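Tetraacyldisaccharide 4'-kinase (Aquifex aeolicus, PDB 4EHX) transfers the gamma-phosphate of ATP to the 4'-position of a tetraacyldisaccharide 1-phosphate, giving lipid IVA, the last step of lipid IVA biosynthesis. Local coordinates at residues Asp263-Thr277 with Asp281-Leu294. Sequence-based numbering, arbitrary orientation.
Sequences DYSDFTPEEGEIYLT and DLIKLQGYENVFAL
Y264 OH donates a hydrogen bond to D281 OD1 (2.5 Å), meeting it from above the carboxylate, whose plane stands nearly perpendicular to the ring (85°). Tyrosine suits this place because its apolar flanks are used too: CD1 of L285 lies over one ring face, and the CD methylene of K284 packs at the ring edge. A phenylalanine in place of Y264 would probably keep much of this apolar packing but leave OD1 of D281 without its hydroxyl partner. L285, branched and apolar, serves two aromatics, its CD2 touching CD2 of F267 at 3.4 Å. Farther along, the compact apolar ring of P269 can lie over the Y288 face, with CG 3.6 Å from the centroid of the Y288 ring in a CH-pi contact.

The two segments belong to a parallel beta-alpha-beta unit: strand 275-277, the short helix 279-282 and strand 291-300 beside the first, whose other edge pairs with strand 229-233. Y275 N donates to N290 O (2.9 Å), Y275 O accepts from F292 N, and T277 N returns to F292 O (2.9 Å); beyond, a water links T277 O to L294 N. On one sheet face L276 CD2 meets F292 CB; on the other Y275 packs against V291. Just before the strand, chi1 of 61° turns the N290 amide back toward 270-273, where ND2, a donor suited to a backbone carbonyl, makes a bent hydrogen bond to E273 O (2.8 Å). G272 fits that turn because a CB there would jam against E271 O.

Second-shell bonds hold several groups. Y275 OH accepts a nearly straight bond from E270 N, tying the turn to this side chain, while T278 OG1 and G234 N hold OD2 of D281. T277 OG1 bonds to F232 O.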
loop_
_atom_site.group_PDB
_atom_site.type_symbol
_atom_site.label_atom_id
_atom_site.label_comp_id
_atom_site.label_asym_id
_atom_site.label_seq_id
_atom_site.Cartn_x
_atom_site.Cartn_y
_atom_site.Cartn_z
ATOM N N ASP A 263 -17.697 1.180 -10.738
ATOM C CA ASP A 263 -18.150 0.491 -9.534
ATOM C C ASP A 263 -18.743 -0.880 -9.870
ATOM O O ASP A 263 -19.357 -1.528 -9.023
ATOM C CB ASP A 263 -19.157 1.355 -8.759
ATOM C CG ASP A 263 -20.520 1.440 -9.439
ATOM O OD1 ASP A 263 -20.611 1.183 -10.659
ATOM O OD2 ASP A 263 -21.502 1.775 -8.742
ATOM N N TYR A 264 -18.542 -1.310 -11.113
ATOM C CA TYR A 264 -19.000 -2.617 -11.584
ATOM C C TYR A 264 -20.456 -2.907 -11.246
ATOM O O TYR A 264 -20.800 -4.004 -10.806
ATOM C CB TYR A 264 -18.078 -3.733 -11.081
ATOM C CG TYR A 264 -16.707 -3.642 -11.698
ATOM C CD1 TYR A 264 -16.429 -4.266 -12.910
ATOM C CD2 TYR A 264 -15.697 -2.901 -11.092
ATOM C CE1 TYR A 264 -15.180 -4.169 -13.492
ATOM C CE2 TYR A 264 -14.445 -2.799 -11.665
ATOM C CZ TYR A 264 -14.193 -3.435 -12.865
ATOM O OH TYR A 264 -12.951 -3.340 -13.443
ATOM N N SER A 265 -21.308 -1.911 -11.465
ATOM C CA SER A 265 -22.741 -2.072 -11.273
ATOM C C SER A 265 -23.352 -2.801 -12.465
ATOM O O SER A 265 -24.364 -3.486 -12.330
ATOM C CB SER A 265 -23.413 -0.710 -11.068
ATOM O OG SER A 265 -23.025 0.215 -12.071
ATOM N N ASP A 266 -22.717 -2.659 -13.627
ATOM C CA ASP A 266 -23.215 -3.267 -14.859
ATOM C C ASP A 266 -22.373 -4.449 -15.342
ATOM O O ASP A 266 -22.539 -4.905 -16.475
ATOM C CB ASP A 266 -23.310 -2.221 -15.976
ATOM C CG ASP A 266 -24.600 -1.419 -15.921
ATOM O OD1 ASP A 266 -25.107 -1.169 -14.808
ATOM O OD2 ASP A 266 -25.108 -1.040 -16.998
ATOM N N PHE A 267 -21.475 -4.947 -14.496
ATOM C CA PHE A 267 -20.625 -6.076 -14.884
ATOM C C PHE A 267 -21.411 -7.393 -14.950
ATOM O O PHE A 267 -22.074 -7.782 -13.980
ATOM C CB PHE A 267 -19.419 -6.214 -13.952
ATOM C CG PHE A 267 -18.427 -7.240 -14.411
ATOM C CD1 PHE A 267 -17.689 -7.036 -15.567
ATOM C CD2 PHE A 267 -18.240 -8.411 -13.699
ATOM C CE1 PHE A 267 -16.787 -7.979 -16.004
ATOM C CE2 PHE A 267 -17.331 -9.359 -14.129
ATOM C CZ PHE A 267 -16.605 -9.142 -15.283
ATOM N N THR A 268 -21.337 -8.065 -16.099
ATOM C CA THR A 268 -22.096 -9.294 -16.331
ATOM C C THR A 268 -21.219 -10.395 -16.927
ATOM O O THR A 268 -21.107 -10.525 -18.140
ATOM C CB THR A 268 -23.298 -9.045 -17.249
ATOM O OG1 THR A 268 -24.044 -7.915 -16.772
ATOM C CG2 THR A 268 -24.190 -10.256 -17.271
ATOM N N PRO A 269 -20.591 -11.193 -16.062
ATOM C CA PRO A 269 -19.702 -12.276 -16.497
ATOM C C PRO A 269 -20.470 -13.503 -16.998
ATOM O O PRO A 269 -21.647 -13.686 -16.674
ATOM C CB PRO A 269 -18.915 -12.618 -15.227
ATOM C CG PRO A 269 -19.800 -12.214 -14.113
ATOM C CD PRO A 269 -20.559 -11.005 -14.602
ATOM N N GLU A 270 -19.786 -14.318 -17.793
ATOM C CA GLU A 270 -20.358 -15.538 -18.361
ATOM C C GLU A 270 -20.064 -16.737 -17.471
ATOM O O GLU A 270 -18.922 -16.958 -17.079
ATOM C CB GLU A 270 -19.736 -15.814 -19.722
ATOM C CG GLU A 270 -19.931 -14.733 -20.753
ATOM C CD GLU A 270 -19.231 -15.071 -22.054
ATOM O OE1 GLU A 270 -18.655 -14.152 -22.671
ATOM O OE2 GLU A 270 -19.255 -16.261 -22.446
ATOM N N GLU A 271 -21.104 -17.494 -17.147
ATOM C CA GLU A 271 -20.963 -18.758 -16.441
ATOM C C GLU A 271 -19.996 -19.645 -17.209
ATOM O O GLU A 271 -20.112 -19.793 -18.433
ATOM C CB GLU A 271 -22.330 -19.445 -16.345
ATOM C CG GLU A 271 -22.382 -20.658 -15.427
ATOM C CD GLU A 271 -23.753 -21.335 -15.406
ATOM O OE1 GLU A 271 -23.955 -22.227 -14.556
ATOM O OE2 GLU A 271 -24.623 -20.990 -16.237
ATOM N N GLY A 272 -19.037 -20.232 -16.503
ATOM C CA GLY A 272 -18.134 -21.177 -17.134
ATOM C C GLY A 272 -16.825 -20.587 -17.630
ATOM O O GLY A 272 -15.914 -21.329 -18.001
ATOM N N GLU A 273 -16.719 -19.262 -17.650
ATOM C CA GLU A 273 -15.459 -18.633 -18.043
ATOM C C GLU A 273 -14.680 -18.226 -16.796
ATOM O O GLU A 273 -15.260 -18.050 -15.719
ATOM C CB GLU A 273 -15.687 -17.418 -18.952
ATOM C CG GLU A 273 -16.419 -17.720 -20.256
ATOM C CD GLU A 273 -15.527 -18.352 -21.320
ATOM O OE1 GLU A 273 -14.292 -18.209 -21.224
ATOM O OE2 GLU A 273 -16.062 -18.991 -22.258
ATOM N N ILE A 274 -13.366 -18.088 -16.949
ATOM C CA ILE A 274 -12.507 -17.601 -15.879
ATOM C C ILE A 274 -12.015 -16.198 -16.186
ATOM O O ILE A 274 -11.573 -15.922 -17.296
ATOM C CB ILE A 274 -11.286 -18.509 -15.670
ATOM C CG1 ILE A 274 -11.750 -19.920 -15.301
ATOM C CG2 ILE A 274 -10.359 -17.915 -14.590
ATOM C CD1 ILE A 274 -10.621 -20.921 -15.169
ATOM N N TYR A 275 -12.104 -15.316 -15.193
ATOM C CA TYR A 275 -11.682 -13.932 -15.355
ATOM C C TYR A 275 -10.518 -13.608 -14.433
ATOM O O TYR A 275 -10.435 -14.110 -13.307
ATOM C CB TYR A 275 -12.832 -12.961 -15.060
ATOM C CG TYR A 275 -14.019 -13.126 -15.980
ATOM C CD1 TYR A 275 -14.962 -14.112 -15.751
ATOM C CD2 TYR A 275 -14.187 -12.300 -17.080
ATOM C CE1 TYR A 275 -16.050 -14.279 -16.605
ATOM C CE2 TYR A 275 -15.265 -12.454 -17.934
ATOM C CZ TYR A 275 -16.191 -13.446 -17.691
ATOM O OH TYR A 275 -17.254 -13.585 -18.542
ATOM N N LEU A 276 -9.631 -12.752 -14.926
ATOM C CA LEU A 276 -8.565 -12.173 -14.114
ATOM C C LEU A 276 -8.700 -10.664 -14.121
ATOM O O LEU A 276 -8.974 -10.065 -15.159
ATOM C CB LEU A 276 -7.186 -12.566 -14.654
ATOM C CG LEU A 276 -6.909 -14.068 -14.638
ATOM C CD1 LEU A 276 -5.459 -14.347 -15.005
ATOM C CD2 LEU A 276 -7.249 -14.635 -13.264
ATOM N N THR A 277 -8.519 -10.055 -12.956
ATOM C CA THR A 277 -8.572 -8.608 -12.835
ATOM C C THR A 277 -7.639 -8.199 -11.698
ATOM O O THR A 277 -6.885 -9.037 -11.184
ATOM C CB THR A 277 -10.013 -8.108 -12.587
ATOM O OG1 THR A 277 -10.034 -6.674 -12.586
ATOM C CG2 THR A 277 -10.558 -8.640 -11.243
ATOM N N ASP A 281 -10.099 -3.913 -8.381
ATOM C CA ASP A 281 -11.350 -4.224 -9.075
ATOM C C ASP A 281 -12.090 -5.362 -8.376
ATOM O O ASP A 281 -13.318 -5.355 -8.248
ATOM C CB ASP A 281 -11.067 -4.623 -10.522
ATOM C CG ASP A 281 -10.591 -3.462 -11.361
ATOM O OD1 ASP A 281 -11.411 -2.561 -11.631
ATOM O OD2 ASP A 281 -9.408 -3.457 -11.758
ATOM N N LEU A 282 -11.323 -6.337 -7.912
ATOM C CA LEU A 282 -11.898 -7.552 -7.357
ATOM C C LEU A 282 -12.788 -7.270 -6.148
ATOM O O LEU A 282 -13.732 -8.008 -5.897
ATOM C CB LEU A 282 -10.781 -8.536 -6.999
ATOM C CG LEU A 282 -11.171 -9.927 -6.501
ATOM C CD1 LEU A 282 -11.945 -10.729 -7.575
ATOM C CD2 LEU A 282 -9.920 -10.663 -6.061
ATOM N N ILE A 283 -12.497 -6.206 -5.398
ATOM C CA ILE A 283 -13.270 -5.933 -4.184
ATOM C C ILE A 283 -14.733 -5.640 -4.511
ATOM O O ILE A 283 -15.599 -5.768 -3.650
ATOM C CB ILE A 283 -12.681 -4.788 -3.318
ATOM C CG1 ILE A 283 -12.553 -3.498 -4.123
ATOM C CG2 ILE A 283 -11.341 -5.188 -2.730
ATOM C CD1 ILE A 283 -12.074 -2.308 -3.298
ATOM N N LYS A 284 -15.004 -5.276 -5.762
ATOM C CA LYS A 284 -16.354 -4.902 -6.175
ATOM C C LYS A 284 -17.091 -6.069 -6.811
ATOM O O LYS A 284 -18.237 -5.933 -7.237
ATOM C CB LYS A 284 -16.305 -3.716 -7.144
ATOM C CG LYS A 284 -15.720 -2.453 -6.533
ATOM C CD LYS A 284 -14.769 -1.768 -7.496
ATOM C CE LYS A 284 -14.082 -0.579 -6.843
ATOM N NZ LYS A 284 -15.066 0.451 -6.421
ATOM N N LEU A 285 -16.430 -7.221 -6.864
ATOM C CA LEU A 285 -16.970 -8.392 -7.543
ATOM C C LEU A 285 -16.979 -9.624 -6.647
ATOM O O LEU A 285 -16.888 -10.757 -7.128
ATOM C CB LEU A 285 -16.169 -8.682 -8.809
ATOM C CG LEU A 285 -16.241 -7.594 -9.878
ATOM C CD1 LEU A 285 -15.182 -7.822 -10.939
ATOM C CD2 LEU A 285 -17.639 -7.580 -10.492
ATOM N N GLN A 286 -17.090 -9.416 -5.343
ATOM C CA GLN A 286 -17.079 -10.555 -4.432
ATOM C C GLN A 286 -18.320 -11.408 -4.643
ATOM O O GLN A 286 -19.410 -10.890 -4.890
ATOM C CB GLN A 286 -16.975 -10.082 -2.982
ATOM C CG GLN A 286 -15.723 -9.241 -2.743
ATOM C CD GLN A 286 -15.651 -8.687 -1.340
ATOM O OE1 GLN A 286 -15.869 -9.408 -0.366
ATOM N NE2 GLN A 286 -15.353 -7.399 -1.229
ATOM N N GLY A 287 -18.160 -12.721 -4.560
ATOM C CA GLY A 287 -19.290 -13.594 -4.813
ATOM C C GLY A 287 -19.246 -14.187 -6.206
ATOM O O GLY A 287 -19.635 -15.338 -6.398
ATOM N N TYR A 288 -18.781 -13.411 -7.183
ATOM C CA TYR A 288 -18.478 -13.994 -8.485
ATOM C C TYR A 288 -17.300 -14.930 -8.283
ATOM O O TYR A 288 -16.167 -14.496 -8.092
ATOM C CB TYR A 288 -18.167 -12.918 -9.537
ATOM C CG TYR A 288 -19.409 -12.292 -10.131
ATOM C CD1 TYR A 288 -20.324 -13.059 -10.855
ATOM C CD2 TYR A 288 -19.671 -10.944 -9.969
ATOM C CE1 TYR A 288 -21.468 -12.487 -11.390
ATOM C CE2 TYR A 288 -20.799 -10.365 -10.498
ATOM C CZ TYR A 288 -21.693 -11.134 -11.215
ATOM O OH TYR A 288 -22.815 -10.528 -11.734
ATOM N N GLU A 289 -17.573 -16.220 -8.314
ATOM C CA GLU A 289 -16.576 -17.194 -7.933
ATOM C C GLU A 289 -15.692 -17.607 -9.096
ATOM O O GLU A 289 -14.810 -18.447 -8.942
ATOM C CB GLU A 289 -17.256 -18.390 -7.258
ATOM C CG GLU A 289 -17.744 -18.039 -5.851
ATOM C CD GLU A 289 -18.987 -18.801 -5.430
ATOM O OE1 GLU A 289 -19.674 -18.320 -4.502
ATOM O OE2 GLU A 289 -19.273 -19.869 -6.020
ATOM N N ASN A 290 -15.915 -17.003 -10.259
ATOM C CA ASN A 290 -15.057 -17.282 -11.405
ATOM C C ASN A 290 -14.114 -16.116 -11.739
ATOM O O ASN A 290 -13.542 -16.074 -12.823
ATOM C CB ASN A 290 -15.877 -17.725 -12.637
ATOM C CG ASN A 290 -16.886 -16.659 -13.113
ATOM O OD1 ASN A 290 -17.288 -15.767 -12.357
ATOM N ND2 ASN A 290 -17.302 -16.764 -14.378
ATOM N N VAL A 291 -13.937 -15.199 -10.786
ATOM C CA VAL A 291 -13.127 -13.990 -10.977
ATOM C C VAL A 291 -11.994 -13.959 -9.957
ATOM O O VAL A 291 -12.245 -14.097 -8.764
ATOM C CB VAL A 291 -13.988 -12.734 -10.803
ATOM C CG1 VAL A 291 -13.159 -11.475 -10.988
ATOM C CG2 VAL A 291 -15.178 -12.765 -11.768
ATOM N N PHE A 292 -10.761 -13.773 -10.434
ATOM C CA PHE A 292 -9.561 -13.872 -9.603
ATOM C C PHE A 292 -8.595 -12.715 -9.845
ATOM O O PHE A 292 -8.665 -12.038 -10.874
ATOM C CB PHE A 292 -8.821 -15.183 -9.913
ATOM C CG PHE A 292 -9.673 -16.411 -9.762
ATOM C CD1 PHE A 292 -10.489 -16.836 -10.799
ATOM C CD2 PHE A 292 -9.665 -17.133 -8.581
ATOM C CE1 PHE A 292 -11.286 -17.958 -10.655
ATOM C CE2 PHE A 292 -10.456 -18.263 -8.434
ATOM C CZ PHE A 292 -11.271 -18.670 -9.471
ATOM N N ALA A 293 -7.687 -12.508 -8.893
ATOM C CA ALA A 293 -6.576 -11.574 -9.052
ATOM C C ALA A 293 -5.257 -12.329 -8.883
ATOM O O ALA A 293 -5.232 -13.439 -8.365
ATOM C CB ALA A 293 -6.677 -10.420 -8.035
ATOM N N LEU A 294 -4.163 -11.737 -9.341
ATOM C CA LEU A 294 -2.865 -12.348 -9.152
ATOM C C LEU A 294 -2.365 -12.052 -7.738
ATOM O O LEU A 294 -2.612 -10.977 -7.184
ATOM C CB LEU A 294 -1.878 -11.823 -10.185
ATOM C CG LEU A 294 -2.317 -11.909 -11.649
ATOM C CD1 LEU A 294 -1.273 -11.271 -12.561
ATOM C CD2 LEU A 294 -2.575 -13.348 -12.049
HETATM O O HOH W 1 -4.217 -9.210 -10.461
#